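Local coordinates for acetyl xylan esterase (Metagenome, PDB 6XYC), which probably removes acetyl and feruloyl groups from xylan as a bifunctional carbohydrate esterase of the alpha/beta-hydrolase superfamily, at residues F114-F120 and V162-W168; P66-F72 and M275-T280; I222-D228 and K251-V257. One frame throughout, in Å; residues are numbered along the deposited sequence.

Contact 1: residues F114-F120 and V162-W168; sequences FIGITGF and VDAVVDW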
loop_
_atom_site.group_PDB
_atom_site.type_symbol
_atom_site.label_atom_id
_atom_site.label_comp_id
_atom_site.label_asym_id
_atom_site.label_seq_id
_atom_site.Cartn_x
_atom_site.Cartn_y
_atom_site.Cartn_z
ATOM N N PHE A 114 7.423 -12.581 -8.176
ATOM C CA PHE A 114 7.604 -11.552 -7.161
ATOM C C PHE A 114 6.680 -10.385 -7.461
ATOM O O PHE A 114 6.781 -9.766 -8.524
ATOM C CB PHE A 114 9.054 -11.068 -7.101
ATOM C CG PHE A 114 9.312 -10.094 -5.992
ATOM C CD1 PHE A 114 9.534 -10.543 -4.700
ATOM C CD2 PHE A 114 9.304 -8.727 -6.229
ATOM C CE1 PHE A 114 9.764 -9.653 -3.673
ATOM C CE2 PHE A 114 9.534 -7.829 -5.203
ATOM C CZ PHE A 114 9.768 -8.294 -3.923
ATOM N N ILE A 115 5.782 -10.090 -6.527
ATOM C CA ILE A 115 4.931 -8.905 -6.590
ATOM C C ILE A 115 5.075 -8.209 -5.245
ATOM O O ILE A 115 4.482 -8.642 -4.250
ATOM C CB ILE A 115 3.466 -9.237 -6.880
ATOM C CG1 ILE A 115 3.349 -10.009 -8.194
ATOM C CG2 ILE A 115 2.632 -7.965 -6.943
ATOM C CD1 ILE A 115 1.922 -10.388 -8.573
ATOM N N GLY A 116 5.864 -7.138 -5.205
ATOM C CA GLY A 116 5.928 -6.294 -4.033
ATOM C C GLY A 116 4.875 -5.207 -4.073
ATOM O O GLY A 116 4.205 -4.990 -5.083
ATOM N N ILE A 117 4.731 -4.513 -2.948
ATOM C CA ILE A 117 3.726 -3.463 -2.834
ATOM C C ILE A 117 4.274 -2.359 -1.939
ATOM O O ILE A 117 4.966 -2.621 -0.950
ATOM C CB ILE A 117 2.387 -4.028 -2.312
ATOM C CG1 ILE A 117 1.260 -3.026 -2.539
ATOM C CG2 ILE A 117 2.489 -4.401 -0.842
ATOM C CD1 ILE A 117 -0.134 -3.613 -2.421
ATOM N N THR A 118 3.974 -1.113 -2.305
ATOM C CA THR A 118 4.454 0.043 -1.564
ATOM C C THR A 118 3.480 1.195 -1.776
ATOM O O THR A 118 2.757 1.248 -2.775
ATOM C CB THR A 118 5.870 0.453 -2.009
ATOM O OG1 THR A 118 6.338 1.551 -1.221
ATOM C CG2 THR A 118 5.885 0.837 -3.486
ATOM N N GLY A 119 3.453 2.103 -0.813
ATOM C CA GLY A 119 2.602 3.276 -0.893
ATOM C C GLY A 119 3.032 4.258 0.170
ATOM O O GLY A 119 3.783 3.910 1.091
ATOM N N PHE A 120 2.565 5.501 0.043
ATOM C CA PHE A 120 2.875 6.520 1.043
ATOM C C PHE A 120 1.603 7.023 1.729
ATOM O O PHE A 120 0.553 7.134 1.092
ATOM C CB PHE A 120 3.702 7.696 0.431
ATOM C CG PHE A 120 3.174 8.251 -0.869
ATOM C CD1 PHE A 120 3.480 7.656 -2.081
ATOM C CD2 PHE A 120 2.416 9.407 -0.871
ATOM C CE1 PHE A 120 3.000 8.178 -3.262
ATOM C CE2 PHE A 120 1.948 9.933 -2.046
ATOM C CZ PHE A 120 2.239 9.321 -3.239
ATOM N N VAL A 162 1.022 -10.658 -1.469
ATOM C CA VAL A 162 2.167 -9.831 -1.818
ATOM C C VAL A 162 3.403 -10.426 -1.162
ATOM O O VAL A 162 3.319 -11.068 -0.111
ATOM C CB VAL A 162 1.979 -8.356 -1.393
ATOM C CG1 VAL A 162 0.893 -7.687 -2.230
ATOM C CG2 VAL A 162 1.657 -8.267 0.090
ATOM N N ASP A 163 4.564 -10.186 -1.775
ATOM C CA ASP A 163 5.796 -10.841 -1.349
ATOM C C ASP A 163 6.688 -9.967 -0.477
ATOM O O ASP A 163 7.572 -10.503 0.208
ATOM C CB ASP A 163 6.606 -11.305 -2.562
ATOM C CG ASP A 163 5.892 -12.365 -3.365
ATOM O OD1 ASP A 163 5.597 -12.116 -4.549
ATOM O OD2 ASP A 163 5.626 -13.450 -2.815
ATOM N N ALA A 164 6.478 -8.652 -0.482
ATOM C CA ALA A 164 7.279 -7.721 0.300
ATOM C C ALA A 164 6.551 -6.388 0.319
ATOM O O ALA A 164 5.771 -6.083 -0.592
ATOM C CB ALA A 164 8.690 -7.561 -0.282
ATOM N N VAL A 165 6.800 -5.603 1.360
ATOM C CA VAL A 165 6.082 -4.354 1.576
ATOM C C VAL A 165 7.083 -3.258 1.901
ATOM O O VAL A 165 8.017 -3.471 2.680
ATOM C CB VAL A 165 5.049 -4.478 2.714
ATOM C CG1 VAL A 165 4.367 -3.130 2.964
ATOM C CG2 VAL A 165 4.027 -5.565 2.407
ATOM N N VAL A 166 6.887 -2.082 1.312
ATOM C CA VAL A 166 7.577 -0.864 1.734
ATOM C C VAL A 166 6.513 0.149 2.136
ATOM O O VAL A 166 5.673 0.543 1.314
ATOM C CB VAL A 166 8.491 -0.298 0.639
ATOM C CG1 VAL A 166 9.067 1.041 1.087
ATOM C CG2 VAL A 166 9.609 -1.278 0.335
ATOM N N ASP A 167 6.551 0.563 3.401
ATOM C CA ASP A 167 5.539 1.423 4.005
ATOM C C ASP A 167 6.165 2.794 4.227
ATOM O O ASP A 167 7.021 2.962 5.107
ATOM C CB ASP A 167 5.037 0.800 5.306
ATOM C CG ASP A 167 4.364 1.789 6.223
ATOM O OD1 ASP A 167 3.868 2.832 5.754
ATOM O OD2 ASP A 167 4.324 1.511 7.442
ATOM N N TRP A 168 5.756 3.770 3.414
ATOM C CA TRP A 168 6.214 5.149 3.570
ATOM C C TRP A 168 5.227 5.887 4.475
ATOM O O TRP A 168 4.114 6.210 4.053
ATOM C CB TRP A 168 6.327 5.871 2.231
ATOM C CG TRP A 168 7.322 5.358 1.234
ATOM C CD1 TRP A 168 7.117 4.373 0.317
ATOM C CD2 TRP A 168 8.658 5.839 1.015
ATOM N NE1 TRP A 168 8.244 4.201 -0.454
ATOM C CE2 TRP A 168 9.205 5.082 -0.041
ATOM C CE3 TRP A 168 9.449 6.831 1.613
ATOM C CZ2 TRP A 168 10.507 5.279 -0.507
ATOM C CZ3 TRP A 168 10.743 7.019 1.150
ATOM C CH2 TRP A 168 11.255 6.255 0.097
#
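F114 meets D163 and A164 where two parallel segments begin to pair. The ring and the D163 side chain run past each other in opposite directions, CD1 3.7 Å from D163 CB, and the ring's CZ reaches A164 CB. The ring gets there because CG is anti to the backbone N (chi1 -175°). I115 is gripped twice by D163. Its N-H points almost straight (168°) at D163 OD1, 2.8 Å away, which accepts with its anti lone pair. I115 O accepts D163 N. The other carboxylate oxygen, OD2, is held by H161. With an alanine in place of D163, I115 N would probably lose its acceptor and H161 its carboxylate mate. I117 then takes up the regular ladder: its N donates to A164 O and its O accepts V166 N. On one face its CG2 sits 3.8 Å from V165 CG2, the two side chains side by side, and close to V162 CG1. These strands belong to the central sheet of an alpha/beta hydrolase, and 114-120 leads into the probable nucleophile elbow. T118 turns to the other face. Its OG1 donates to V166 O at 2.8 Å, from above the carbonyl plane, and also lies at the edge of the W168 ring, 3.3 Å from CD1. The nearby G119 N to V166 O bond is weak. G119 O accepts W168 N at 3.1 Å and meets the same indole edge. F120 touches through CB, 3.7 Å from W168 CB, while its ring leads away to F267, which meets both F120 and W168 edge-to-face.

Contact 2: residues P66-F72 and M275-T280; sequences PLLKAGF and MTDFFT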
loop_
_atom_site.group_PDB
_atom_site.type_symbol
_atom_site.label_atom_id
_atom_site.label_comp_id
_atom_site.label_asym_id
_atom_site.label_seq_id
_atom_site.Cartn_x
_atom_site.Cartn_y
_atom_site.Cartn_z
ATOM N N PRO A 66 12.522 5.514 -9.689
ATOM C CA PRO A 66 13.552 4.651 -9.074
ATOM C C PRO A 66 13.250 3.170 -9.219
ATOM O O PRO A 66 14.165 2.375 -9.474
ATOM C CB PRO A 66 13.564 5.099 -7.604
ATOM C CG PRO A 66 12.264 5.854 -7.405
ATOM C CD PRO A 66 11.944 6.473 -8.732
ATOM N N LEU A 67 11.985 2.777 -9.074
ATOM C CA LEU A 67 11.618 1.374 -9.230
ATOM C C LEU A 67 11.887 0.884 -10.647
ATOM O O LEU A 67 12.406 -0.222 -10.840
ATOM C CB LEU A 67 10.147 1.178 -8.869
ATOM C CG LEU A 67 9.814 1.436 -7.397
ATOM C CD1 LEU A 67 8.312 1.290 -7.143
ATOM C CD2 LEU A 67 10.603 0.503 -6.506
ATOM N N LEU A 68 11.542 1.688 -11.653
ATOM C CA LEU A 68 11.808 1.293 -13.033
ATOM C C LEU A 68 13.304 1.173 -13.293
ATOM O O LEU A 68 13.758 0.206 -13.917
ATOM C CB LEU A 68 11.167 2.302 -13.991
ATOM C CG LEU A 68 9.636 2.257 -14.015
ATOM C CD1 LEU A 68 9.051 3.535 -14.588
ATOM C CD2 LEU A 68 9.152 1.034 -14.797
ATOM N N LYS A 69 14.085 2.142 -12.817
ATOM C CA LYS A 69 15.533 2.093 -13.007
ATOM C C LYS A 69 16.147 0.882 -12.318
ATOM O O LYS A 69 17.184 0.377 -12.761
ATOM C CB LYS A 69 16.173 3.382 -12.484
ATOM C CG LYS A 69 15.905 4.613 -13.335
ATOM C CD LYS A 69 15.265 5.730 -12.514
ATOM C CE LYS A 69 16.277 6.792 -12.097
ATOM N NZ LYS A 69 15.781 7.609 -10.960
ATOM N N ALA A 70 15.530 0.407 -11.236
ATOM C CA ALA A 70 15.986 -0.793 -10.546
ATOM C C ALA A 70 15.600 -2.073 -11.273
ATOM O O ALA A 70 16.052 -3.153 -10.877
ATOM C CB ALA A 70 15.420 -0.830 -9.121
ATOM N N GLY A 71 14.780 -1.978 -12.316
ATOM C CA GLY A 71 14.423 -3.128 -13.124
ATOM C C GLY A 71 13.079 -3.745 -12.827
ATOM O O GLY A 71 12.834 -4.876 -13.259
ATOM N N PHE A 72 12.203 -3.050 -12.108
ATOM C CA PHE A 72 10.887 -3.575 -11.774
ATOM C C PHE A 72 9.830 -2.972 -12.691
ATOM O O PHE A 72 9.907 -1.795 -13.054
ATOM C CB PHE A 72 10.519 -3.267 -10.321
ATOM C CG PHE A 72 11.373 -3.977 -9.315
ATOM C CD1 PHE A 72 12.495 -3.368 -8.792
ATOM C CD2 PHE A 72 11.042 -5.250 -8.890
ATOM C CE1 PHE A 72 13.283 -4.023 -7.861
ATOM C CE2 PHE A 72 11.822 -5.913 -7.961
ATOM C CZ PHE A 72 12.945 -5.295 -7.445
ATOM N N MET A 275 14.624 1.647 -0.646
ATOM C CA MET A 275 13.458 0.904 -1.116
ATOM C C MET A 275 13.841 -0.070 -2.225
ATOM O O MET A 275 13.428 -1.232 -2.215
ATOM C CB MET A 275 12.377 1.866 -1.617
ATOM C CG MET A 275 11.285 1.181 -2.435
ATOM S SD MET A 275 9.949 2.264 -2.995
ATOM C CE MET A 275 10.845 3.442 -3.982
ATOM N N THR A 276 14.616 0.396 -3.210
ATOM C CA THR A 276 14.950 -0.461 -4.342
ATOM C C THR A 276 15.926 -1.556 -3.940
ATOM O O THR A 276 15.838 -2.675 -4.451
ATOM C CB THR A 276 15.517 0.368 -5.501
ATOM O OG1 THR A 276 16.606 1.175 -5.046
ATOM C CG2 THR A 276 14.438 1.262 -6.088
ATOM N N ASP A 277 16.848 -1.266 -3.022
ATOM C CA ASP A 277 17.711 -2.315 -2.490
ATOM C C ASP A 277 16.885 -3.378 -1.776
ATOM O O ASP A 277 17.095 -4.582 -1.972
ATOM C CB ASP A 277 18.757 -1.715 -1.541
ATOM C CG ASP A 277 19.912 -1.056 -2.275
ATOM O OD1 ASP A 277 19.966 -1.154 -3.521
ATOM O OD2 ASP A 277 20.767 -0.438 -1.605
ATOM N N PHE A 278 15.929 -2.943 -0.949
ATOM C CA PHE A 278 15.072 -3.872 -0.218
ATOM C C PHE A 278 14.310 -4.778 -1.176
ATOM O O PHE A 278 14.358 -6.009 -1.065
ATOM C CB PHE A 278 14.119 -3.069 0.674
ATOM C CG PHE A 278 13.052 -3.894 1.333
ATOM C CD1 PHE A 278 13.334 -4.615 2.488
ATOM C CD2 PHE A 278 11.768 -3.943 0.817
ATOM C CE1 PHE A 278 12.354 -5.379 3.108
ATOM C CE2 PHE A 278 10.782 -4.707 1.429
ATOM C CZ PHE A 278 11.076 -5.425 2.579
ATOM N N PHE A 279 13.608 -4.181 -2.139
ATOM C CA PHE A 279 12.850 -4.979 -3.098
ATOM C C PHE A 279 13.767 -5.894 -3.890
ATOM O O PHE A 279 13.409 -7.041 -4.181
ATOM C CB PHE A 279 12.050 -4.077 -4.051
ATOM C CG PHE A 279 10.724 -3.625 -3.500
ATOM C CD1 PHE A 279 9.881 -4.487 -2.819
ATOM C CD2 PHE A 279 10.304 -2.316 -3.687
ATOM C CE1 PHE A 279 8.665 -4.053 -2.324
ATOM C CE2 PHE A 279 9.090 -1.883 -3.195
ATOM C CZ PHE A 279 8.269 -2.748 -2.512
ATOM N N THR A 280 14.958 -5.408 -4.249
ATOM C CA THR A 280 15.887 -6.245 -5.003
ATOM C C THR A 280 16.345 -7.429 -4.163
ATOM O O THR A 280 16.367 -8.570 -4.635
ATOM C CB THR A 280 17.094 -5.435 -5.481
ATOM O OG1 THR A 280 16.672 -4.434 -6.416
ATOM C CG2 THR A 280 18.122 -6.363 -6.144
HETATM O O HOH W 1 17.768 -3.477 -8.834
#
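L67 and T276 meet where 66-72 and 275-280 come nearest. L67 CD2 touches three side chains. It lies 3.9 Å from M275 CE, the same from T276 CG2, and 4.0 Å from F279 CD2. The L67 and M275 side chains cross at about a right angle, and the bend of M275 at its last torsion (chi3 60°) brings CE beside the leucine. T276 CG2 also reaches A70 CB (3.8 Å) and P66 O. Next to this cluster the F72 ring comes in end first, with CZ 3.7 Å from F279 CB and its edge toward T280 OG1.

The hydroxyls of helix 269-284 are tied within that helix. T276 OG1 turns back to F272 O and K273 O, while CG2 does the touching. T280 OG1 donates to T276 O (2.8 Å), which T280 N reaches from the opposite face of the carbonyl. One water bridges the two sides, donating to A70 O and to T280 OG1. F72 follows a Schellman motif: G71 has positive phi (100°), G71 N bonds back to L68 O and F72 N to L67 O. On the sheet side, L67, F72 and F279 all rest on I42 of strand 39-45. Two helices lying together on one face of the central sheet are typical of the alpha/beta-hydrolase fold.

Contact 3: residues I222-D228 and K251-V257; sequences ILIIHGD and KATFISV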
loop_
_atom_site.group_PDB
_atom_site.type_symbol
_atom_site.label_atom_id
_atom_site.label_comp_id
_atom_site.label_asym_id
_atom_site.label_seq_id
_atom_site.Cartn_x
_atom_site.Cartn_y
_atom_site.Cartn_z
ATOM N N ILE A 222 8.929 -6.405 5.735
ATOM C CA ILE A 222 8.487 -5.035 5.513
ATOM C C ILE A 222 9.641 -4.071 5.745
ATOM O O ILE A 222 10.466 -4.275 6.643
ATOM C CB ILE A 222 7.289 -4.671 6.417
ATOM C CG1 ILE A 222 6.737 -3.300 6.030
ATOM C CG2 ILE A 222 7.694 -4.668 7.891
ATOM C CD1 ILE A 222 5.403 -2.955 6.689
ATOM N N LEU A 223 9.700 -3.029 4.919
ATOM C CA LEU A 223 10.558 -1.876 5.146
ATOM C C LEU A 223 9.668 -0.684 5.464
ATOM O O LEU A 223 8.732 -0.382 4.713
ATOM C CB LEU A 223 11.429 -1.584 3.923
ATOM C CG LEU A 223 12.293 -0.319 3.982
ATOM C CD1 LEU A 223 13.419 -0.444 4.977
ATOM C CD2 LEU A 223 12.840 -0.013 2.590
ATOM N N ILE A 224 9.952 -0.018 6.578
ATOM C CA ILE A 224 9.168 1.116 7.056
ATOM C C ILE A 224 10.060 2.350 7.026
ATOM O O ILE A 224 11.177 2.324 7.559
ATOM C CB ILE A 224 8.628 0.873 8.478
ATOM C CG1 ILE A 224 7.884 -0.461 8.562
ATOM C CG2 ILE A 224 7.732 2.027 8.909
ATOM C CD1 ILE A 224 7.763 -0.985 9.973
ATOM N N ILE A 225 9.568 3.425 6.417
ATOM C CA ILE A 225 10.314 4.672 6.289
ATOM C C ILE A 225 9.421 5.805 6.778
ATOM O O ILE A 225 8.289 5.957 6.302
ATOM C CB ILE A 225 10.762 4.919 4.837
ATOM C CG1 ILE A 225 11.487 3.692 4.281
ATOM C CG2 ILE A 225 11.662 6.138 4.765
ATOM C CD1 ILE A 225 11.805 3.767 2.815
ATOM N N HIS A 226 9.930 6.606 7.719
ATOM C CA HIS A 226 9.121 7.655 8.326
ATOM C C HIS A 226 10.011 8.805 8.766
ATOM O O HIS A 226 11.047 8.587 9.404
ATOM C CB HIS A 226 8.326 7.105 9.516
ATOM C CG HIS A 226 7.049 7.837 9.782
ATOM N ND1 HIS A 226 5.838 7.192 9.906
ATOM C CD2 HIS A 226 6.795 9.155 9.960
ATOM C CE1 HIS A 226 4.889 8.084 10.138
ATOM N NE2 HIS A 226 5.443 9.283 10.175
ATOM N N GLY A 227 9.603 10.024 8.417
ATOM C CA GLY A 227 10.351 11.202 8.824
ATOM C C GLY A 227 10.048 11.558 10.272
ATOM O O GLY A 227 8.899 11.546 10.712
ATOM N N ASP A 228 11.105 11.867 11.022
ATOM C CA ASP A 228 10.922 12.197 12.432
ATOM C C ASP A 228 10.375 13.605 12.644
ATOM O O ASP A 228 10.212 14.023 13.797
ATOM C CB ASP A 228 12.236 11.986 13.209
ATOM C CG ASP A 228 13.318 12.994 12.863
ATOM O OD1 ASP A 228 13.023 14.063 12.292
ATOM O OD2 ASP A 228 14.485 12.706 13.207
ATOM N N LYS A 251 9.787 -9.880 10.398
ATOM C CA LYS A 251 10.974 -9.138 9.989
ATOM C C LYS A 251 10.567 -7.768 9.468
ATOM O O LYS A 251 9.868 -7.663 8.452
ATOM C CB LYS A 251 11.766 -9.900 8.926
ATOM C CG LYS A 251 13.138 -9.288 8.622
ATOM C CD LYS A 251 14.031 -9.263 9.853
ATOM C CE LYS A 251 15.294 -8.445 9.612
ATOM N NZ LYS A 251 15.223 -7.077 10.184
ATOM N N ALA A 252 11.008 -6.727 10.169
ATOM C CA ALA A 252 10.783 -5.347 9.777
ATOM C C ALA A 252 12.088 -4.572 9.871
ATOM O O ALA A 252 12.875 -4.771 10.800
ATOM C CB ALA A 252 9.723 -4.689 10.664
ATOM N N THR A 253 12.322 -3.721 8.879
ATOM C CA THR A 253 13.407 -2.751 8.890
ATOM C C THR A 253 12.787 -1.366 8.968
ATOM O O THR A 253 11.907 -1.034 8.168
ATOM C CB THR A 253 14.282 -2.877 7.638
ATOM O OG1 THR A 253 14.800 -4.210 7.554
ATOM C CG2 THR A 253 15.436 -1.887 7.686
ATOM N N PHE A 254 13.224 -0.571 9.942
ATOM C CA PHE A 254 12.654 0.753 10.182
ATOM C C PHE A 254 13.738 1.795 9.945
ATOM O O PHE A 254 14.772 1.789 10.628
ATOM C CB PHE A 254 12.088 0.871 11.597
ATOM C CG PHE A 254 11.542 2.239 11.922
ATOM C CD1 PHE A 254 10.877 2.988 10.959
ATOM C CD2 PHE A 254 11.691 2.775 13.188
ATOM C CE1 PHE A 254 10.383 4.246 11.256
ATOM C CE2 PHE A 254 11.193 4.026 13.491
ATOM C CZ PHE A 254 10.540 4.763 12.526
ATOM N N ILE A 255 13.499 2.685 8.982
ATOM C CA ILE A 255 14.415 3.771 8.660
ATOM C C ILE A 255 13.732 5.085 9.019
ATOM O O ILE A 255 12.708 5.445 8.423
ATOM C CB ILE A 255 14.821 3.752 7.180
ATOM C CG1 ILE A 255 15.719 2.545 6.896
ATOM C CG2 ILE A 255 15.539 5.035 6.807
ATOM C CD1 ILE A 255 15.969 2.292 5.414
ATOM N N SER A 256 14.297 5.792 9.994
ATOM C CA SER A 256 13.807 7.093 10.420
ATOM C C SER A 256 14.588 8.162 9.669
ATOM O O SER A 256 15.821 8.124 9.639
ATOM C CB SER A 256 13.980 7.263 11.933
ATOM O OG SER A 256 13.420 8.486 12.376
ATOM N N VAL A 257 13.873 9.099 9.052
ATOM C CA VAL A 257 14.480 10.146 8.232
ATOM C C VAL A 257 14.636 11.387 9.105
ATOM O O VAL A 257 13.621 11.997 9.488
ATOM C CB VAL A 257 13.636 10.444 6.984
ATOM C CG1 VAL A 257 14.282 11.553 6.156
ATOM C CG2 VAL A 257 13.453 9.182 6.137
HETATM O O HOH W 2 12.921 -6.073 6.937
HETATM O O HOH W 3 15.242 10.077 13.343
#
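I224 and F254 pack together on one face of this parallel strand pair. I224 CG2 stands 3.9 Å from F254 CD1. The phenyl is swung toward the neighbouring strand, CG anti to the backbone N (chi1 177°), and H226 CB lies in its plane at the edge, 3.9 Å from CE1. Toward the start of the strands, on this face, I222 CG2 presses on A252 CB at 3.4 Å, a close pair of carbons. The other face carries L223, I225, T253, I255 and V257. There L223 CD1 touches T253 CG2 and I255 CD1, and I225 CG2 meets V257 CG2 (3.8 Å), the two side chains crossing at a slant.

Between the faces runs an unbroken parallel ladder of seven backbone bonds, from I222 N to K251 O at one end to D228 N to V257 O at the other. The shortest lie at its middle: I224 N to T253 O and I255 N to I224 O are both 2.7 Å, the latter nearly straight (175°).

Water joins the strands at both ends. One donates to I222 O and bonds T253 OG1. Another donates to D228 OD2 and lies 2.6 Å from S256 OG, which also bonds H235 NE2. D228 OD1 is held by G259 N. The H226 ring leads away from strand 252-257 and is fixed by both nitrogens, ND1 to S238 OG and NE2 to V233 O. It touches the probable Ser-His-Asp triad.

The two strands are those of a beta-alpha-beta crossover. Its connecting helix 236-248 covers the I222, I224, A252 and F254 face through Y245 and S238. Helix 269-284 covers the opposite face, placing F278 on L223 and Y271 on I255 and V257. Strand 164-168 continues the sheet beyond 222-227.

In the fold
From the N terminus, helix 56-69 supplies the first half of contact 2, whose partner comes only with helix 269-284 near the C terminus. This long loop encloses both other contacts. Contact 1 closes first, when strand 164-168 pairs with 114-120. Contact 3 follows in series, closing the short loop through helix 236-248. None of the three loops cross. Strands 164-168 and 222-227 are neighbours, so contacts 1 and 3 run on as one sheet, where L223 hydrogen-bonds through its backbone to V165 and D167. Helix 269-284 ties all three together: F278 packs on V166 and L223, and M275 meets W168.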